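Peptide chain release factor RF2 (Thermus thermophilus, PDB 2IHR) recognises the stop codons UGA and UAA on the ribosome and directs release of the finished peptide through its GGQ motif. Local coordinates at residues I19-E23 against E51-L55; T127-W132 against L189-F195; W132-L136 against S204-V208; E226-M232 against A248-L254. All coordinates share one frame; numbering follows the deposited sequence.

Contact 1: residues I19-E23 against E51-L55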
loop_
_atom_site.group_PDB
_atom_site.type_symbol
_atom_site.label_atom_id
_atom_site.label_comp_id
_atom_site.label_asym_id
_atom_site.label_seq_id
_atom_site.Cartn_x
_atom_site.Cartn_y
_atom_site.Cartn_z
ATOM N N ILE A 19 -19.581 16.727 6.076
ATOM C CA ILE A 19 -19.581 16.431 4.648
ATOM C C ILE A 19 -20.839 16.947 3.926
ATOM O O ILE A 19 -20.790 17.227 2.726
ATOM C CB ILE A 19 -19.398 14.898 4.403
ATOM C CG1 ILE A 19 -17.990 14.462 4.856
ATOM C CG2 ILE A 19 -19.625 14.552 2.940
ATOM C CD1 ILE A 19 -16.812 15.262 4.258
ATOM N N PRO A 20 -21.977 17.084 4.641
ATOM C CA PRO A 20 -23.204 17.581 4.001
ATOM C C PRO A 20 -23.157 19.094 3.779
ATOM O O PRO A 20 -24.084 19.686 3.222
ATOM C CB PRO A 20 -24.295 17.186 4.995
ATOM C CG PRO A 20 -23.604 17.338 6.298
ATOM C CD PRO A 20 -22.269 16.653 6.020
ATOM N N GLN A 21 -22.069 19.714 4.220
ATOM C CA GLN A 21 -21.909 21.152 4.073
ATOM C C GLN A 21 -20.834 21.522 3.055
ATOM O O GLN A 21 -20.888 22.598 2.464
ATOM C CB GLN A 21 -21.583 21.782 5.429
ATOM C CG GLN A 21 -22.610 21.480 6.505
ATOM C CD GLN A 21 -24.027 21.601 5.990
ATOM O OE1 GLN A 21 -24.373 22.569 5.307
ATOM N NE2 GLN A 21 -24.861 20.618 6.316
ATOM N N LYS A 22 -19.863 20.633 2.851
ATOM C CA LYS A 22 -18.777 20.878 1.895
ATOM C C LYS A 22 -19.212 20.554 0.467
ATOM O O LYS A 22 -18.538 20.924 -0.499
ATOM C CB LYS A 22 -17.546 20.040 2.271
ATOM C CG LYS A 22 -16.391 20.081 1.262
ATOM C CD LYS A 22 -15.822 21.476 1.075
ATOM C CE LYS A 22 -14.612 21.447 0.157
ATOM N NZ LYS A 22 -14.045 22.804 -0.075
ATOM N N GLU A 23 -20.342 19.864 0.343
ATOM C CA GLU A 23 -20.891 19.482 -0.956
ATOM C C GLU A 23 -21.467 20.687 -1.715
ATOM O O GLU A 23 -21.214 20.849 -2.916
ATOM C CB GLU A 23 -21.961 18.402 -0.762
ATOM C CG GLU A 23 -23.027 18.742 0.271
ATOM C CD GLU A 23 -24.226 19.469 -0.318
ATOM O OE1 GLU A 23 -25.031 20.011 0.471
ATOM O OE2 GLU A 23 -24.373 19.488 -1.560
ATOM N N GLU A 51 -18.452 13.454 -3.459
ATOM C CA GLU A 51 -18.705 13.333 -2.025
ATOM C C GLU A 51 -19.930 14.187 -1.714
ATOM O O GLU A 51 -20.540 14.080 -0.648
ATOM C CB GLU A 51 -17.481 13.842 -1.254
ATOM C CG GLU A 51 -17.180 13.118 0.050
ATOM C CD GLU A 51 -15.728 13.278 0.479
ATOM O OE1 GLU A 51 -14.836 12.779 -0.242
ATOM O OE2 GLU A 51 -15.478 13.903 1.531
ATOM N N ALA A 52 -20.274 15.041 -2.672
ATOM C CA ALA A 52 -21.425 15.916 -2.558
ATOM C C ALA A 52 -22.665 15.077 -2.821
ATOM O O ALA A 52 -23.662 15.177 -2.108
ATOM C CB ALA A 52 -21.326 17.045 -3.583
ATOM N N ALA A 53 -22.580 14.234 -3.844
ATOM C CA ALA A 53 -23.688 13.371 -4.235
ATOM C C ALA A 53 -23.704 12.023 -3.504
ATOM O O ALA A 53 -24.761 11.419 -3.330
ATOM C CB ALA A 53 -23.642 13.150 -5.744
ATOM N N ARG A 54 -22.531 11.570 -3.070
ATOM C CA ARG A 54 -22.387 10.289 -2.383
ATOM C C ARG A 54 -23.073 10.185 -1.024
ATOM O O ARG A 54 -23.551 9.109 -0.663
ATOM C CB ARG A 54 -20.901 9.952 -2.221
ATOM C CG ARG A 54 -20.628 8.653 -1.479
ATOM C CD ARG A 54 -19.219 8.645 -0.912
ATOM N NE ARG A 54 -18.922 9.880 -0.185
ATOM C CZ ARG A 54 -19.684 10.393 0.781
ATOM N NH1 ARG A 54 -20.803 9.785 1.151
ATOM N NH2 ARG A 54 -19.329 11.524 1.378
ATOM N N LEU A 55 -23.121 11.279 -0.266
ATOM C CA LEU A 55 -23.754 11.243 1.054
ATOM C C LEU A 55 -25.238 10.904 0.964
ATOM O O LEU A 55 -25.767 10.164 1.796
ATOM C CB LEU A 55 -23.587 12.574 1.787
ATOM C CG LEU A 55 -23.260 12.423 3.279
ATOM C CD1 LEU A 55 -23.291 13.787 3.932
ATOM C CD2 LEU A 55 -24.244 11.489 3.961
#
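I19 meets E51, R54 and L55 with two different branches. CG2 stands anti to the backbone N (chi1 -67° for CG1). That points the methyl at the rim of the R54 guanidinium, where I19 CG2 comes within 3.4 Å of R54 NH2, near the plane of the group. The other branch turns away and carries CD1 to the carboxylate of E51. I19 CD1 lies 3.3 Å from E51 OE2, with the two side chains crossing at about a right angle. R54 bends at chi3 (49°), which swings its guanidinium back toward I19.

L55 supplies the apolar half. Its CD1 reaches across to P20, 3.7 Å from P20 CD, and also meets I19 CG2 at 3.9 Å. One leucine methyl thus fits into the corner between isoleucine and proline. At the other end E23 CB is set against CA and CB of A52. It is too close to CA to be real, so the detail there is doubtful.

The contact joins helix 19-26 to helix 50-54 in the helical N-terminal part of the factor. It lies at the surface, about 27 Å from the centre of the chain. E51 brings a carboxylate oxygen, and R54 the edge of its guanidinium, against the methyls of I19. The two segments are therefore held by van der Waals contact, in a small patch where polar groups lie directly against apolar methyls.

Contact 2: residues T127-W132 against L189-F195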
loop_
_atom_site.group_PDB
_atom_site.type_symbol
_atom_site.label_atom_id
_atom_site.label_comp_id
_atom_site.label_asym_id
_atom_site.label_seq_id
_atom_site.Cartn_x
_atom_site.Cartn_y
_atom_site.Cartn_z
ATOM N N THR A 127 22.166 -15.230 8.305
ATOM C CA THR A 127 21.618 -15.900 7.138
ATOM C C THR A 127 20.115 -16.066 7.290
ATOM O O THR A 127 19.373 -15.996 6.291
ATOM C CB THR A 127 22.227 -17.277 6.934
ATOM O OG1 THR A 127 23.629 -17.207 7.194
ATOM C CG2 THR A 127 21.990 -17.751 5.486
ATOM N N GLU A 128 19.675 -16.295 8.537
ATOM C CA GLU A 128 18.256 -16.459 8.829
ATOM C C GLU A 128 17.490 -15.242 8.321
ATOM O O GLU A 128 16.404 -15.383 7.734
ATOM C CB GLU A 128 18.017 -16.609 10.330
ATOM C CG GLU A 128 17.589 -17.993 10.804
ATOM C CD GLU A 128 16.164 -18.425 10.375
ATOM O OE1 GLU A 128 16.028 -19.045 9.284
ATOM O OE2 GLU A 128 15.189 -18.158 11.129
ATOM N N ALA A 129 18.045 -14.047 8.526
ATOM C CA ALA A 129 17.352 -12.854 8.051
ATOM C C ALA A 129 17.235 -12.702 6.511
ATOM O O ALA A 129 16.318 -12.047 6.001
ATOM C CB ALA A 129 17.991 -11.592 8.668
ATOM N N CYS A 130 18.147 -13.297 5.765
ATOM C CA CYS A 130 18.094 -13.169 4.315
ATOM C C CYS A 130 17.005 -14.091 3.782
ATOM O O CYS A 130 16.286 -13.750 2.838
ATOM C CB CYS A 130 19.458 -13.527 3.665
ATOM S SG CYS A 130 20.894 -12.532 4.205
ATOM N N ASP A 131 16.901 -15.259 4.398
ATOM C CA ASP A 131 15.896 -16.233 4.018
ATOM C C ASP A 131 14.520 -15.609 4.311
ATOM O O ASP A 131 13.610 -15.639 3.467
ATOM C CB ASP A 131 16.136 -17.525 4.821
ATOM C CG ASP A 131 15.273 -18.699 4.352
ATOM O OD1 ASP A 131 15.037 -18.839 3.127
ATOM O OD2 ASP A 131 14.847 -19.498 5.228
ATOM N N TRP A 132 14.393 -15.018 5.501
ATOM C CA TRP A 132 13.157 -14.361 5.931
ATOM C C TRP A 132 12.737 -13.248 4.959
ATOM O O TRP A 132 11.561 -13.078 4.648
ATOM C CB TRP A 132 13.371 -13.799 7.339
ATOM C CG TRP A 132 12.192 -13.075 7.996
ATOM C CD1 TRP A 132 12.275 -11.987 8.823
ATOM C CD2 TRP A 132 10.783 -13.396 7.898
ATOM N NE1 TRP A 132 11.018 -11.611 9.232
ATOM C CE2 TRP A 132 10.086 -12.456 8.681
ATOM C CE3 TRP A 132 10.045 -14.391 7.225
ATOM C CZ2 TRP A 132 8.703 -12.469 8.808
ATOM C CZ3 TRP A 132 8.650 -14.406 7.360
ATOM C CH2 TRP A 132 8.007 -13.451 8.139
ATOM N N LEU A 189 10.423 -12.787 12.719
ATOM C CA LEU A 189 10.329 -14.221 12.498
ATOM C C LEU A 189 10.938 -15.038 13.617
ATOM O O LEU A 189 12.069 -14.832 14.014
ATOM C CB LEU A 189 11.038 -14.585 11.189
ATOM C CG LEU A 189 10.708 -15.901 10.422
ATOM C CD1 LEU A 189 11.898 -16.819 10.493
ATOM C CD2 LEU A 189 9.472 -16.561 10.932
ATOM N N VAL A 190 10.174 -15.983 14.120
ATOM C CA VAL A 190 10.640 -16.861 15.172
ATOM C C VAL A 190 10.430 -18.320 14.769
ATOM O O VAL A 190 9.308 -18.735 14.398
ATOM C CB VAL A 190 9.872 -16.608 16.458
ATOM C CG1 VAL A 190 10.543 -17.320 17.592
ATOM C CG2 VAL A 190 9.754 -15.108 16.692
ATOM N N ARG A 191 11.521 -19.077 14.826
ATOM C CA ARG A 191 11.527 -20.510 14.505
ATOM C C ARG A 191 12.947 -20.974 14.586
ATOM O O ARG A 191 13.874 -20.165 14.724
ATOM C CB ARG A 191 11.069 -20.785 13.067
ATOM C CG ARG A 191 12.057 -20.282 12.048
ATOM C CD ARG A 191 11.760 -20.699 10.625
ATOM N NE ARG A 191 12.842 -20.216 9.779
ATOM C CZ ARG A 191 12.841 -20.264 8.456
ATOM N NH1 ARG A 191 11.788 -20.778 7.815
ATOM N NH2 ARG A 191 13.906 -19.825 7.775
ATOM N N PRO A 192 13.139 -22.288 14.552
ATOM C CA PRO A 192 14.520 -22.788 14.593
ATOM C C PRO A 192 15.103 -22.666 13.144
ATOM O O PRO A 192 14.439 -22.997 12.145
ATOM C CB PRO A 192 14.358 -24.232 15.098
ATOM C CG PRO A 192 12.882 -24.593 14.769
ATOM C CD PRO A 192 12.179 -23.285 15.072
ATOM N N SER A 193 16.335 -22.174 13.035
ATOM C CA SER A 193 16.963 -21.963 11.731
ATOM C C SER A 193 17.396 -23.196 10.954
ATOM O O SER A 193 18.021 -24.093 11.510
ATOM C CB SER A 193 18.191 -21.047 11.898
ATOM O OG SER A 193 18.940 -20.896 10.689
ATOM N N PRO A 194 17.058 -23.263 9.650
ATOM C CA PRO A 194 17.514 -24.454 8.926
ATOM C C PRO A 194 19.044 -24.448 8.915
ATOM O O PRO A 194 19.672 -25.492 8.877
ATOM C CB PRO A 194 16.929 -24.276 7.519
ATOM C CG PRO A 194 16.631 -22.776 7.406
ATOM C CD PRO A 194 16.173 -22.429 8.816
ATOM N N PHE A 195 19.629 -23.258 8.997
ATOM C CA PHE A 195 21.081 -23.080 8.981
ATOM C C PHE A 195 21.876 -23.411 10.262
ATOM O O PHE A 195 23.102 -23.461 10.220
ATOM C CB PHE A 195 21.364 -21.657 8.529
ATOM C CG PHE A 195 20.592 -21.280 7.317
ATOM C CD1 PHE A 195 20.656 -22.078 6.167
ATOM C CD2 PHE A 195 19.721 -20.193 7.334
ATOM C CE1 PHE A 195 19.863 -21.808 5.059
ATOM C CE2 PHE A 195 18.916 -19.909 6.224
ATOM C CZ PHE A 195 18.991 -20.725 5.086
HETATM O O HOH W 1 14.407 -16.416 13.049
#
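R191 joins E128 and D131 in a salt-bridge network. Its NH2 gives a nearly straight bond to E128 OE1, 2.7 Å long with an N-H...O angle of 171°, on the syn lone pair. The same R191 NH2 also donates to D131 OD2 at 2.7 Å. That oxygen is met on its anti side, and the bond is more bent (146°). Both acceptors lie close to the guanidinium plane. R191 NE adds weak, long bonds to both oxygens of E128. From CG to NE the arginine chain is extended, which carries the guanidinium up to the helix.

E128 OE2 has a further partner. A water donates to it at 2.7 Å and donates also to L189 O at 3.0 Å.

Here the start of helix 127-145 packs on strand 185-190 of the large mixed sheet, and the chain turns a corner at R191. L189 packs on one face of the W132 indole. L189 CB sits over the five-membered ring, 3.4 Å from its centroid, while W132 NE1 is satisfied by H187 O.

Beyond the corner, S193 OG accepts a weak bond from F195 N, 3.0 Å away. The F195 ring takes P194 CG over one face. T127 CG2 lies over the other, 4.0 Å from the ring centroid.

Contact 3: residues W132-L136 against S204-V208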
loop_
_atom_site.group_PDB
_atom_site.type_symbol
_atom_site.label_atom_id
_atom_site.label_comp_id
_atom_site.label_asym_id
_atom_site.label_seq_id
_atom_site.Cartn_x
_atom_site.Cartn_y
_atom_site.Cartn_z
ATOM N N TRP A 132 14.393 -15.018 5.501
ATOM C CA TRP A 132 13.157 -14.361 5.931
ATOM C C TRP A 132 12.737 -13.248 4.959
ATOM O O TRP A 132 11.561 -13.078 4.648
ATOM C CB TRP A 132 13.371 -13.799 7.339
ATOM C CG TRP A 132 12.192 -13.075 7.996
ATOM C CD1 TRP A 132 12.275 -11.987 8.823
ATOM C CD2 TRP A 132 10.783 -13.396 7.898
ATOM N NE1 TRP A 132 11.018 -11.611 9.232
ATOM C CE2 TRP A 132 10.086 -12.456 8.681
ATOM C CE3 TRP A 132 10.045 -14.391 7.225
ATOM C CZ2 TRP A 132 8.703 -12.469 8.808
ATOM C CZ3 TRP A 132 8.650 -14.406 7.360
ATOM C CH2 TRP A 132 8.007 -13.451 8.139
ATOM N N ALA A 133 13.698 -12.464 4.500
ATOM C CA ALA A 133 13.417 -11.397 3.566
ATOM C C ALA A 133 12.840 -11.996 2.223
ATOM O O ALA A 133 11.870 -11.479 1.612
ATOM C CB ALA A 133 14.712 -10.613 3.332
ATOM N N GLU A 134 13.430 -13.094 1.771
ATOM C CA GLU A 134 12.955 -13.730 0.563
ATOM C C GLU A 134 11.524 -14.255 0.809
ATOM O O GLU A 134 10.677 -14.279 -0.099
ATOM C CB GLU A 134 13.899 -14.863 0.204
ATOM C CG GLU A 134 13.612 -15.497 -1.140
ATOM C CD GLU A 134 14.629 -16.551 -1.457
ATOM O OE1 GLU A 134 15.789 -16.342 -1.061
ATOM O OE2 GLU A 134 14.283 -17.568 -2.094
ATOM N N MET A 135 11.262 -14.650 2.055
ATOM C CA MET A 135 9.969 -15.162 2.430
ATOM C C MET A 135 8.894 -14.117 2.335
ATOM O O MET A 135 7.787 -14.367 1.809
ATOM C CB MET A 135 10.020 -15.746 3.842
ATOM C CG MET A 135 10.884 -17.051 3.954
ATOM S SD MET A 135 10.470 -17.899 5.498
ATOM C CE MET A 135 12.029 -17.824 6.338
ATOM N N LEU A 136 9.208 -12.942 2.855
ATOM C CA LEU A 136 8.283 -11.835 2.800
ATOM C C LEU A 136 8.061 -11.479 1.309
ATOM O O LEU A 136 6.927 -11.180 0.918
ATOM C CB LEU A 136 8.877 -10.650 3.584
ATOM C CG LEU A 136 8.932 -10.737 5.128
ATOM C CD1 LEU A 136 9.991 -9.760 5.688
ATOM C CD2 LEU A 136 7.547 -10.415 5.719
ATOM N N SER A 204 14.572 -13.379 13.876
ATOM C CA SER A 204 15.103 -12.686 12.715
ATOM C C SER A 204 14.221 -11.515 12.413
ATOM O O SER A 204 13.068 -11.466 12.868
ATOM C CB SER A 204 15.106 -13.610 11.508
ATOM O OG SER A 204 15.967 -14.710 11.690
ATOM N N PHE A 205 14.755 -10.557 11.667
ATOM C CA PHE A 205 13.982 -9.370 11.320
ATOM C C PHE A 205 14.293 -8.969 9.913
ATOM O O PHE A 205 15.333 -9.333 9.376
ATOM C CB PHE A 205 14.350 -8.178 12.214
ATOM C CG PHE A 205 14.040 -8.395 13.658
ATOM C CD1 PHE A 205 14.899 -9.160 14.456
ATOM C CD2 PHE A 205 12.831 -7.954 14.189
ATOM C CE1 PHE A 205 14.552 -9.497 15.759
ATOM C CE2 PHE A 205 12.476 -8.282 15.485
ATOM C CZ PHE A 205 13.341 -9.061 16.275
ATOM N N ALA A 206 13.372 -8.218 9.330
ATOM C CA ALA A 206 13.508 -7.667 7.977
ATOM C C ALA A 206 12.547 -6.505 8.042
ATOM O O ALA A 206 11.549 -6.610 8.724
ATOM C CB ALA A 206 13.074 -8.672 6.920
ATOM N N GLY A 207 12.864 -5.396 7.391
ATOM C CA GLY A 207 11.953 -4.261 7.385
ATOM C C GLY A 207 11.349 -4.137 5.985
ATOM O O GLY A 207 12.023 -4.484 4.994
ATOM N N VAL A 208 10.106 -3.649 5.902
ATOM C CA VAL A 208 9.386 -3.500 4.628
ATOM C C VAL A 208 8.965 -2.060 4.435
ATOM O O VAL A 208 8.403 -1.476 5.353
ATOM C CB VAL A 208 8.067 -4.403 4.609
ATOM C CG1 VAL A 208 7.205 -4.106 3.403
ATOM C CG2 VAL A 208 8.435 -5.893 4.605
#
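A206 CB meets L136 and W132 where helix 127-145 lies on strand 201-213, an alpha-on-beta layer of the domain built round the mixed sheet. The helix and strand segments run 43° apart, with their axes 8.4 Å apart at closest approach.

The tight part centres on that alanine methyl. L136 CD1 touches A206 CB at 3.5 Å. On the other flank W132 CD1 approaches the same methyl at 3.9 Å. L136 has its CG anti to the carbonyl carbon (chi1 -72°), which turns the leucine toward the strand. Its CG also lies over the rim of the indole, on the face opposite the one that L189 packs against. The tryptophan is thus held between two leucines. Its CD1 edge faces the strand backbone.

Packing thins toward the end of the strand segment. V208 meets the helix segment through L136 alone and otherwise rests on L118, I120 and Y140. A133 reaches A206 only at the limit of contact. The outer side of the helix is more open to solvent. There E134 and M135 take no part, and E134 pairs with R138. The F205 side chain points to the other face of the sheet, but its carbonyl carbon, F205 C, lies 3.8 Å from W132 CD1, near the indole plane.

Contact 4: residues E226-M232 against A248-L254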
loop_
_atom_site.group_PDB
_atom_site.type_symbol
_atom_site.label_atom_id
_atom_site.label_comp_id
_atom_site.label_asym_id
_atom_site.label_seq_id
_atom_site.Cartn_x
_atom_site.Cartn_y
_atom_site.Cartn_z
ATOM N N GLU A 226 22.660 16.292 -12.447
ATOM C CA GLU A 226 22.352 16.047 -11.046
ATOM C C GLU A 226 22.429 14.547 -10.773
ATOM O O GLU A 226 22.312 14.111 -9.633
ATOM C CB GLU A 226 20.957 16.570 -10.718
ATOM C CG GLU A 226 20.888 18.073 -10.638
ATOM C CD GLU A 226 21.570 18.611 -9.397
ATOM O OE1 GLU A 226 22.679 18.135 -9.071
ATOM O OE2 GLU A 226 20.996 19.515 -8.750
ATOM N N LEU A 227 22.663 13.774 -11.831
ATOM C CA LEU A 227 22.717 12.316 -11.753
ATOM C C LEU A 227 24.063 11.731 -12.166
ATOM O O LEU A 227 24.894 12.422 -12.742
ATOM C CB LEU A 227 21.670 11.720 -12.704
ATOM C CG LEU A 227 20.168 12.008 -12.619
ATOM C CD1 LEU A 227 19.928 13.429 -12.252
ATOM C CD2 LEU A 227 19.513 11.715 -13.955
ATOM N N ARG A 228 24.275 10.458 -11.855
ATOM C CA ARG A 228 25.462 9.756 -12.320
ATOM C C ARG A 228 24.996 8.394 -12.763
ATOM O O ARG A 228 24.812 7.510 -11.943
ATOM C CB ARG A 228 26.555 9.531 -11.275
ATOM C CG ARG A 228 27.599 8.518 -11.873
ATOM C CD ARG A 228 28.970 8.405 -11.181
ATOM N NE ARG A 228 28.893 7.882 -9.820
ATOM C CZ ARG A 228 28.934 8.642 -8.728
ATOM N NH1 ARG A 228 29.062 9.967 -8.845
ATOM N NH2 ARG A 228 28.831 8.079 -7.526
ATOM N N ILE A 229 24.801 8.218 -14.056
ATOM C CA ILE A 229 24.361 6.940 -14.583
ATOM C C ILE A 229 25.549 5.946 -14.668
ATOM O O ILE A 229 26.664 6.333 -15.026
ATOM C CB ILE A 229 23.697 7.175 -15.972
ATOM C CG1 ILE A 229 22.380 7.948 -15.776
ATOM C CG2 ILE A 229 23.507 5.867 -16.714
ATOM C CD1 ILE A 229 21.743 8.471 -17.080
ATOM N N ASP A 230 25.319 4.685 -14.282
ATOM C CA ASP A 230 26.344 3.627 -14.334
ATOM C C ASP A 230 25.683 2.450 -15.016
ATOM O O ASP A 230 24.512 2.191 -14.769
ATOM C CB ASP A 230 26.751 3.082 -12.947
ATOM C CG ASP A 230 27.486 4.086 -12.078
ATOM O OD1 ASP A 230 26.820 4.905 -11.407
ATOM O OD2 ASP A 230 28.736 4.041 -12.049
ATOM N N VAL A 231 26.403 1.739 -15.875
ATOM C CA VAL A 231 25.818 0.540 -16.465
ATOM C C VAL A 231 26.598 -0.611 -15.848
ATOM O O VAL A 231 27.791 -0.765 -16.081
ATOM C CB VAL A 231 25.900 0.505 -18.002
ATOM C CG1 VAL A 231 25.624 -0.922 -18.504
ATOM C CG2 VAL A 231 24.850 1.442 -18.589
ATOM N N MET A 232 25.898 -1.401 -15.039
ATOM C CA MET A 232 26.493 -2.516 -14.319
ATOM C C MET A 232 26.186 -3.911 -14.827
ATOM O O MET A 232 25.142 -4.167 -15.428
ATOM C CB MET A 232 26.083 -2.430 -12.860
ATOM C CG MET A 232 26.708 -1.274 -12.150
ATOM S SD MET A 232 25.698 -0.820 -10.772
ATOM C CE MET A 232 26.005 -2.172 -9.680
ATOM N N ALA A 248 22.028 -3.740 -16.825
ATOM C CA ALA A 248 21.490 -3.105 -15.616
ATOM C C ALA A 248 22.073 -1.711 -15.358
ATOM O O ALA A 248 23.275 -1.521 -15.479
ATOM C CB ALA A 248 21.729 -4.005 -14.415
ATOM N N VAL A 249 21.229 -0.750 -14.984
ATOM C CA VAL A 249 21.682 0.624 -14.734
ATOM C C VAL A 249 21.469 1.170 -13.313
ATOM O O VAL A 249 20.377 1.092 -12.789
ATOM C CB VAL A 249 21.003 1.595 -15.722
ATOM C CG1 VAL A 249 19.576 1.155 -15.963
ATOM C CG2 VAL A 249 21.029 3.023 -15.166
ATOM N N ARG A 250 22.512 1.727 -12.703
ATOM C CA ARG A 250 22.402 2.309 -11.364
ATOM C C ARG A 250 22.384 3.841 -11.434
ATOM O O ARG A 250 23.387 4.472 -11.763
ATOM C CB ARG A 250 23.566 1.851 -10.459
ATOM C CG ARG A 250 23.902 2.787 -9.293
ATOM C CD ARG A 250 24.375 2.000 -8.085
ATOM N NE ARG A 250 25.818 2.006 -7.801
ATOM C CZ ARG A 250 26.786 1.805 -8.698
ATOM N NH1 ARG A 250 26.486 1.591 -9.975
ATOM N NH2 ARG A 250 28.064 1.795 -8.314
ATOM N N VAL A 251 21.240 4.448 -11.134
ATOM C CA VAL A 251 21.154 5.896 -11.130
ATOM C C VAL A 251 21.401 6.434 -9.732
ATOM O O VAL A 251 20.829 5.962 -8.763
ATOM C CB VAL A 251 19.803 6.391 -11.545
ATOM C CG1 VAL A 251 19.832 7.919 -11.533
ATOM C CG2 VAL A 251 19.450 5.859 -12.904
ATOM N N VAL A 252 22.246 7.442 -9.635
ATOM C CA VAL A 252 22.562 8.030 -8.348
ATOM C C VAL A 252 22.070 9.455 -8.395
ATOM O O VAL A 252 22.096 10.076 -9.450
ATOM C CB VAL A 252 24.074 8.061 -8.093
ATOM C CG1 VAL A 252 24.322 8.499 -6.687
ATOM C CG2 VAL A 252 24.707 6.690 -8.378
ATOM N N HIS A 253 21.609 9.977 -7.266
ATOM C CA HIS A 253 21.127 11.345 -7.247
ATOM C C HIS A 253 21.975 12.143 -6.297
ATOM O O HIS A 253 21.622 12.377 -5.143
ATOM C CB HIS A 253 19.668 11.426 -6.841
ATOM C CG HIS A 253 19.156 12.824 -6.798
ATOM N ND1 HIS A 253 18.967 13.510 -5.616
ATOM C CD2 HIS A 253 18.861 13.693 -7.797
ATOM C CE1 HIS A 253 18.576 14.743 -5.890
ATOM N NE2 HIS A 253 18.506 14.880 -7.205
ATOM N N LEU A 254 23.112 12.547 -6.842
ATOM C CA LEU A 254 24.161 13.314 -6.192
ATOM C C LEU A 254 23.744 14.257 -5.065
ATOM O O LEU A 254 24.308 14.218 -3.970
ATOM C CB LEU A 254 24.922 14.054 -7.295
ATOM C CG LEU A 254 25.318 13.095 -8.438
ATOM C CD1 LEU A 254 25.746 13.870 -9.677
ATOM C CD2 LEU A 254 26.421 12.161 -7.962
#
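M232 and A248 form a hydrogen-bonded antiparallel pair: M232 N to A248 O is 2.7 Å, with the donor nearly in line with the carbonyl. R250 N to D230 O measures 2.9 Å and R228 N to V252 O 3.3 Å. The return bonds from A248 N, D230 N and V252 N are weak.

The strands are the two arms of a beta hairpin, 227-232 at the edge of a three-stranded sheet and 248-253 in its middle. The long loop joining them carries the GGQ motif, which includes Q240.

Apolar pairs lie on the face that helix 268-294 packs against. I229 CG2 meets V249 CG2 at 4.1 Å, and L227 CG meets V251 CG1 at 4.2 Å.

Charged groups gather on the other face. Bends at chi2 and chi3 bring the R250 guanidinium between D230 and M232. D230 OD1 sits over one face and M232 CE over the opposite one. The attraction from D230 OD1 to R250 NH1 is long, 3.6 Å, and purely electrostatic. R250 NH1 is too close to M232 SD in the model, so its place and this distance are less sure.

Separately, the apolar L254 CD2 packs 3.5 Å from R228 NH1, the side chains crossing at about a right angle.

Contacts 2 and 3 form one continuous unit. Their centres are 9 Å apart, both use helix 127-145, and W132 belongs to both. Their strands, 185-190 and 201-213, are neighbours in the mixed sheet, and L189 O lies 2.9 Å from S204 N, a probable hydrogen bond. Contact 4 belongs to a separate, smaller sheet, with its nearest atoms about 18 Å from contact 2 and about 19 Å from contact 3. It is the contact next to the GGQ loop. Contact 1 stands apart from all of them, about 28 Å from contact 3 and about 34 Å from contact 4 between nearest atoms. It lies across the chain's centre from contacts 2 and 3.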